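Local structure of uncharacterized protein (Desulfotomaculum acetoxidans, 3U4Y) at residues I47-C51 / P93-F97; D50-V54 / Q66-Q70. The protein is of unknown function but folds as a seven-bladed beta-propeller related to the lactonase family, whose enzymatic activity it may or may not share. All blocks are in the same frame, centred on the assembly; numbering follows the deposited sequence.

Interaction 1 (I47-C51 / P93-F97); sequences ITSDC and PDDQF
The carboxylate of Asp95 turns OD1 to the tight turn at Thr48 and Ser49. Ser49 N reaches Asp95 OD1 on the syn side, only 21° out of the carboxylate plane, in a nearly straight bond of 2.8 Å. Thr48 OG1 meets the same Asp95 OD1 at 3.0 Å in a weaker hydrogen bond, its side chain running obliquely to that of the aspartate. OD1 is thus shared by a backbone N-H and a hydroxyl from consecutive residues, which restrains the rotation of the carboxylate, while OD2 lies beside Ser49 CB. The one aromatic ring in these segments, Phe97, carries Gln96 CG 3.7 Å above one face, displaced toward the rim.

With CG anti to its own carbonyl carbon (chi1 -73°) and a left-handed backbone (phi 71°), Asp95 points CB at the other loop. It is the middle residue of an Asx turn, in which Asp94 OD1 accepts from Gln96 N at 2.7 Å, from above the carboxylate plane, consistent with that backbone shape; Asp94 OD1 also pairs with Thr92. Across the contact, the turn 48-51 is closed by a weak bond from Cys51 N to Thr48 O, and Cys51 is tied by a disulfide to Cys322.

This is a case of neighbouring propeller blades joined through equivalent loops. Residues 47-51 link strands 42-47 and 53-58, the first two of one four-stranded blade; residues 93-97 link strands 89-91 and 97-100, the first two of the next.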
ATOM      1  N   ILE A  47       0.897   8.728   2.176  1.00 38.59           N
ATOM      2  CA  ILE A  47       1.478   9.893   2.841  1.00 35.26           C
ATOM      3  C   ILE A  47       2.593  10.434   1.965  1.00 33.84           C
ATOM      4  O   ILE A  47       3.097   9.747   1.087  1.00 38.02           O
ATOM      5  CB  ILE A  47       2.015   9.555   4.241  1.00 30.30           C
ATOM      6  CG1 ILE A  47       2.130  10.806   5.084  1.00 26.49           C
ATOM      7  CG2 ILE A  47       3.351   8.892   4.153  1.00 54.83           C
ATOM      8  CD1 ILE A  47       2.290  10.501   6.536  1.00 56.28           C
ATOM      9  N   THR A  48       2.983  11.669   2.199  1.00 39.30           N
ATOM     10  CA  THR A  48       3.881  12.347   1.270  1.00 46.17           C
ATOM     11  C   THR A  48       5.385  12.230   1.693  1.00 44.63           C
ATOM     12  O   THR A  48       5.674  11.997   2.871  1.00 56.53           O
ATOM     13  CB  THR A  48       3.291  13.781   0.982  1.00 47.48           C
ATOM     14  OG1 THR A  48       2.918  13.882  -0.402  1.00 33.34           O
ATOM     15  CG2 THR A  48       4.188  14.949   1.444  1.00 24.71           C
ATOM     16  N   SER A  49       6.329  12.291   0.750  1.00 33.24           N
ATOM     17  CA  SER A  49       7.758  12.205   1.118  1.00 43.32           C
ATOM     18  C   SER A  49       8.016  13.199   2.214  1.00 60.45           C
ATOM     19  O   SER A  49       8.403  12.857   3.336  1.00 57.23           O
ATOM     20  CB  SER A  49       8.652  12.621  -0.040  1.00 44.96           C
ATOM     21  OG  SER A  49       8.715  11.631  -1.040  1.00 60.77           O
ATOM     22  N   ASP A  50       7.860  14.453   1.792  1.00 70.78           N
ATOM     23  CA  ASP A  50       7.634  15.643   2.604  1.00 53.40           C
ATOM     24  C   ASP A  50       7.022  15.316   3.968  1.00 43.48           C
ATOM     25  O   ASP A  50       7.479  15.839   4.986  1.00 36.42           O
ATOM     26  CB  ASP A  50       6.730  16.569   1.780  1.00 56.27           C
ATOM     27  CG  ASP A  50       6.485  17.892   2.432  1.00 81.52           C
ATOM     28  OD1 ASP A  50       6.236  18.870   1.694  1.00 89.27           O
ATOM     29  OD2 ASP A  50       6.524  17.963   3.675  1.00 94.86           O
ATOM     30  N   CYS A  51       6.010  14.439   3.973  1.00 44.54           N
ATOM     31  CA  CYS A  51       5.328  13.972   5.193  1.00 44.33           C
ATOM     32  C   CYS A  51       4.200  14.925   5.607  1.00 55.46           C
ATOM     33  O   CYS A  51       3.563  14.750   6.657  1.00 48.76           O
ATOM     34  CB  CYS A  51       6.314  13.746   6.354  1.00 30.41           C
ATOM     35  SG  CYS A  51       6.556  12.015   6.816  1.00 50.30           S
ATOM     36  N   PRO A  93       6.677   9.647  -6.950  1.00 43.24           N
ATOM     37  CA  PRO A  93       7.784   9.825  -6.009  1.00 35.12           C
ATOM     38  C   PRO A  93       8.032  11.311  -5.727  1.00 43.57           C
ATOM     39  O   PRO A  93       8.562  11.648  -4.666  1.00 44.46           O
ATOM     40  CB  PRO A  93       8.968   9.231  -6.760  1.00 17.46           C
ATOM     41  CG  PRO A  93       8.543   9.140  -8.205  1.00 24.70           C
ATOM     42  CD  PRO A  93       7.160   9.646  -8.344  1.00 34.38           C
ATOM     43  N   ASP A  94       7.643  12.180  -6.665  1.00 39.01           N
ATOM     44  CA  ASP A  94       7.757  13.628  -6.493  1.00 33.34           C
ATOM     45  C   ASP A  94       6.609  14.271  -5.708  1.00 36.31           C
ATOM     46  O   ASP A  94       6.561  15.481  -5.564  1.00 44.83           O
ATOM     47  CB  ASP A  94       7.904  14.325  -7.848  1.00 39.69           C
ATOM     48  CG  ASP A  94       6.666  14.196  -8.708  1.00 61.04           C
ATOM     49  OD1 ASP A  94       5.582  13.901  -8.153  1.00 73.02           O
ATOM     50  OD2 ASP A  94       6.774  14.398  -9.939  1.00 61.14           O
ATOM     51  N   ASP A  95       5.670  13.472  -5.227  1.00 39.77           N
ATOM     52  CA  ASP A  95       4.609  13.994  -4.379  1.00 36.21           C
ATOM     53  C   ASP A  95       3.596  14.859  -5.137  1.00 41.01           C
ATOM     54  O   ASP A  95       2.720  15.459  -4.529  1.00 45.07           O
ATOM     55  CB  ASP A  95       5.213  14.807  -3.238  1.00 36.08           C
ATOM     56  CG  ASP A  95       5.895  13.946  -2.177  1.00 51.59           C
ATOM     57  OD1 ASP A  95       5.360  12.880  -1.810  1.00 52.01           O
ATOM     58  OD2 ASP A  95       6.969  14.357  -1.682  1.00 63.28           O
ATOM     59  N   GLN A  96       3.702  14.923  -6.458  1.00 36.20           N
ATOM     60  CA  GLN A  96       2.802  15.775  -7.228  1.00 39.51           C
ATOM     61  C   GLN A  96       1.421  15.142  -7.459  1.00 43.67           C
ATOM     62  O   GLN A  96       0.412  15.836  -7.399  1.00 48.12           O
ATOM     63  CB  GLN A  96       3.448  16.177  -8.556  1.00 50.94           C
ATOM     64  CG  GLN A  96       2.676  17.201  -9.371  1.00 61.83           C
ATOM     65  CD  GLN A  96       3.473  17.719 -10.571  1.00 69.91           C
ATOM     66  OE1 GLN A  96       4.660  17.401 -10.734  1.00 61.80           O
ATOM     67  NE2 GLN A  96       2.821  18.528 -11.414  1.00 73.88           N
ATOM     68  N   PHE A  97       1.383  13.832  -7.715  1.00 49.19           N
ATOM     69  CA  PHE A  97       0.131  13.109  -8.000  1.00 41.96           C
ATOM     70  C   PHE A  97      -0.133  11.905  -7.115  1.00 40.91           C
ATOM     71  O   PHE A  97       0.790  11.261  -6.622  1.00 31.16           O
ATOM     72  CB  PHE A  97       0.109  12.595  -9.431  1.00 30.73           C
ATOM     73  CG  PHE A  97       0.219  13.662 -10.448  1.00 33.45           C
ATOM     74  CD1 PHE A  97      -0.869  14.448 -10.754  1.00 36.32           C
ATOM     75  CD2 PHE A  97       1.411  13.885 -11.099  1.00 31.74           C
ATOM     76  CE1 PHE A  97      -0.763  15.433 -11.693  1.00 42.40           C
ATOM     77  CE2 PHE A  97       1.523  14.872 -12.043  1.00 32.39           C
ATOM     78  CZ  PHE A  97       0.440  15.643 -12.343  1.00 41.88           C
TER

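Interaction 2 (D50-V54 / Q66-Q70); sequences DCSNV and QIETQ
Val54 and Ile67 form an antiparallel hydrogen-bonded pair that ties the two strands of a hairpin tightly together. Val54 N donates to Ile67 O at 3.0 Å, and Ile67 N returns a bond of 3.2 Å to Val54 O. Their side chains lie on one face of the sheet, where Val54 CG1 meets Ile67 CG2 at 4.2 Å and the side chains of Val54 and Thr69 cross at about a right angle, CG2 to CG2 at 4.0 Å. Phe11, Ile13 and Phe24 of the preceding blade pack against this apolar side.

The opposite face is polar. Gln66, extended with CG anti to its backbone N (chi1 163°), crosses Asn53 obliquely and gives NE2 to Asn53 OD1 at 3.2 Å. The donor stands well above the carbonyl plane of Asn53, the two amide planes being 76° apart. Glu68 runs alongside Asn53, its CG 3.5 Å from the same OD1. The other end of the Gln66 amide, OE1, bonds to Tyr113 of the following blade, so both its ends are engaged, which probably restrains its rotation. A leucine here would probably leave Asn53 OD1 and the Tyr113 hydroxyl without these mates and free the asparagine amide to turn.

Toward the strand ends the contact loosens. Thr69 N still bonds to Ser52 O at 3.0 Å, and Thr69 OG1 lies near the carbonyls of both Cys51 and Ser52, but the exposed Gln70 makes a long, weak bond from NE2 to Thr69 OG1 within its own segment. Regular backbone pairing therefore defines the hairpin, whereas its side chains divide the labour: aliphatic groups seal it against the blade before, and a buried amide joins it by directed hydrogen bonds to the blade after.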
ATOM      1  N   ASP A  50       7.860  14.453   1.792  1.00 70.78           N
ATOM      2  CA  ASP A  50       7.634  15.643   2.604  1.00 53.40           C
ATOM      3  C   ASP A  50       7.022  15.316   3.968  1.00 43.48           C
ATOM      4  O   ASP A  50       7.479  15.839   4.986  1.00 36.42           O
ATOM      5  CB  ASP A  50       6.730  16.569   1.780  1.00 56.27           C
ATOM      6  CG  ASP A  50       6.485  17.892   2.432  1.00 81.52           C
ATOM      7  OD1 ASP A  50       6.236  18.870   1.694  1.00 89.27           O
ATOM      8  OD2 ASP A  50       6.524  17.963   3.675  1.00 94.86           O
ATOM      9  N   CYS A  51       6.010  14.439   3.973  1.00 44.54           N
ATOM     10  CA  CYS A  51       5.328  13.972   5.193  1.00 44.33           C
ATOM     11  C   CYS A  51       4.200  14.925   5.607  1.00 55.46           C
ATOM     12  O   CYS A  51       3.563  14.750   6.657  1.00 48.76           O
ATOM     13  CB  CYS A  51       6.314  13.746   6.354  1.00 30.41           C
ATOM     14  SG  CYS A  51       6.556  12.015   6.816  1.00 50.30           S
ATOM     15  N   SER A  52       3.943  15.904   4.742  1.00 57.98           N
ATOM     16  CA  SER A  52       3.070  17.028   5.047  1.00 52.91           C
ATOM     17  C   SER A  52       1.605  16.795   4.666  1.00 53.70           C
ATOM     18  O   SER A  52       0.692  17.331   5.300  1.00 54.81           O
ATOM     19  CB  SER A  52       3.595  18.273   4.335  1.00 53.15           C
ATOM     20  OG  SER A  52       3.769  18.033   2.947  1.00 52.57           O
ATOM     21  N   ASN A  53       1.383  16.013   3.617  1.00 60.14           N
ATOM     22  CA  ASN A  53       0.030  15.741   3.159  1.00 53.83           C
ATOM     23  C   ASN A  53      -0.313  14.269   3.076  1.00 49.00           C
ATOM     24  O   ASN A  53       0.508  13.431   2.709  1.00 51.54           O
ATOM     25  CB  ASN A  53      -0.245  16.423   1.825  1.00 49.37           C
ATOM     26  CG  ASN A  53      -0.381  17.906   1.972  1.00 46.48           C
ATOM     27  OD1 ASN A  53      -1.484  18.467   1.877  1.00 44.84           O
ATOM     28  ND2 ASN A  53       0.736  18.560   2.252  1.00 42.45           N
ATOM     29  N   VAL A  54      -1.558  13.981   3.419  1.00 43.32           N
ATOM     30  CA  VAL A  54      -2.086  12.634   3.432  1.00 40.42           C
ATOM     31  C   VAL A  54      -3.196  12.506   2.394  1.00 41.08           C
ATOM     32  O   VAL A  54      -3.770  13.508   1.960  1.00 42.26           O
ATOM     33  CB  VAL A  54      -2.636  12.294   4.826  1.00 38.63           C
ATOM     34  CG1 VAL A  54      -3.894  11.451   4.729  1.00 41.36           C
ATOM     35  CG2 VAL A  54      -1.575  11.606   5.652  1.00 39.12           C
ATOM     36  N   GLN A  66      -8.101  14.871   1.030  1.00 40.41           N
ATOM     37  CA  GLN A  66      -6.712  15.292   1.234  1.00 35.13           C
ATOM     38  C   GLN A  66      -6.578  16.079   2.521  1.00 39.87           C
ATOM     39  O   GLN A  66      -7.368  16.972   2.787  1.00 46.09           O
ATOM     40  CB  GLN A  66      -6.231  16.161   0.065  1.00 34.95           C
ATOM     41  CG  GLN A  66      -4.965  16.978   0.361  1.00 41.43           C
ATOM     42  CD  GLN A  66      -4.452  17.765  -0.847  1.00 53.02           C
ATOM     43  OE1 GLN A  66      -5.019  17.699  -1.942  1.00 59.62           O
ATOM     44  NE2 GLN A  66      -3.370  18.512  -0.648  1.00 55.91           N
ATOM     45  N   ILE A  67      -5.575  15.767   3.325  1.00 42.50           N
ATOM     46  CA  ILE A  67      -5.422  16.496   4.576  1.00 50.02           C
ATOM     47  C   ILE A  67      -3.981  16.981   4.856  1.00 56.79           C
ATOM     48  O   ILE A  67      -3.021  16.315   4.475  1.00 64.42           O
ATOM     49  CB  ILE A  67      -6.009  15.693   5.763  1.00 44.75           C
ATOM     50  CG1 ILE A  67      -4.922  15.314   6.752  1.00 42.07           C
ATOM     51  CG2 ILE A  67      -6.781  14.455   5.287  1.00 28.15           C
ATOM     52  CD1 ILE A  67      -5.480  14.861   8.060  1.00 46.29           C
ATOM     53  N   GLU A  68      -3.840  18.160   5.473  1.00 46.48           N
ATOM     54  CA  GLU A  68      -2.529  18.665   5.898  1.00 47.15           C
ATOM     55  C   GLU A  68      -2.261  18.270   7.348  1.00 41.81           C
ATOM     56  O   GLU A  68      -3.145  18.378   8.191  1.00 45.27           O
ATOM     57  CB  GLU A  68      -2.460  20.183   5.783  1.00 60.34           C
ATOM     58  CG  GLU A  68      -2.466  20.750   4.376  1.00 70.84           C
ATOM     59  CD  GLU A  68      -2.353  22.282   4.381  1.00 80.63           C
ATOM     60  OE1 GLU A  68      -2.218  22.877   5.486  1.00 68.50           O
ATOM     61  OE2 GLU A  68      -2.401  22.887   3.282  1.00 87.03           O
ATOM     62  N   THR A  69      -1.044  17.841   7.657  1.00 32.82           N
ATOM     63  CA  THR A  69      -0.805  17.161   8.928  1.00 40.06           C
ATOM     64  C   THR A  69       0.013  17.923   9.959  1.00 47.68           C
ATOM     65  O   THR A  69       0.242  17.413  11.063  1.00 45.46           O
ATOM     66  CB  THR A  69      -0.070  15.847   8.693  1.00 47.02           C
ATOM     67  OG1 THR A  69       1.232  16.124   8.164  1.00 56.12           O
ATOM     68  CG2 THR A  69      -0.835  14.985   7.713  1.00 35.39           C
ATOM     69  N   GLN A  70       0.456  19.126   9.597  1.00 49.62           N
ATOM     70  CA  GLN A  70       1.401  19.875  10.417  1.00 50.63           C
ATOM     71  C   GLN A  70       0.758  21.002  11.211  1.00 56.10           C
ATOM     72  O   GLN A  70       1.228  22.139  11.159  1.00 59.90           O
ATOM     73  CB  GLN A  70       2.531  20.445   9.548  1.00 56.39           C
ATOM     74  CG  GLN A  70       3.563  19.413   9.084  1.00 56.46           C
ATOM     75  CD  GLN A  70       4.017  18.513  10.215  1.00 59.56           C
ATOM     76  OE1 GLN A  70       4.486  18.989  11.251  1.00 69.61           O
ATOM     77  NE2 GLN A  70       3.863  17.206  10.029  1.00 52.99           N
TER

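Overall arrangement
Both contacts start from the loop after strand 42-47 and share Asp50 and Cys51, so that a single blade illustrates two of the ways a propeller is held together. Interaction 2 works within the blade, pairing its second and third strands in a partly buried hairpin where backbone bonds and aliphatic packing dominate. Interaction 1 is a smaller surface contact between successive blades, and it depends on one carboxylate accepting from a backbone N-H and, weakly, a hydroxyl. Their centres lie about 9 Å apart and they touch directly, Thr48 CB packing 3.3 Å from Asn53 O. The disulfide of Cys51 to Cys322 links this common loop to the chain just beyond strand 319-321, which completes the first blade.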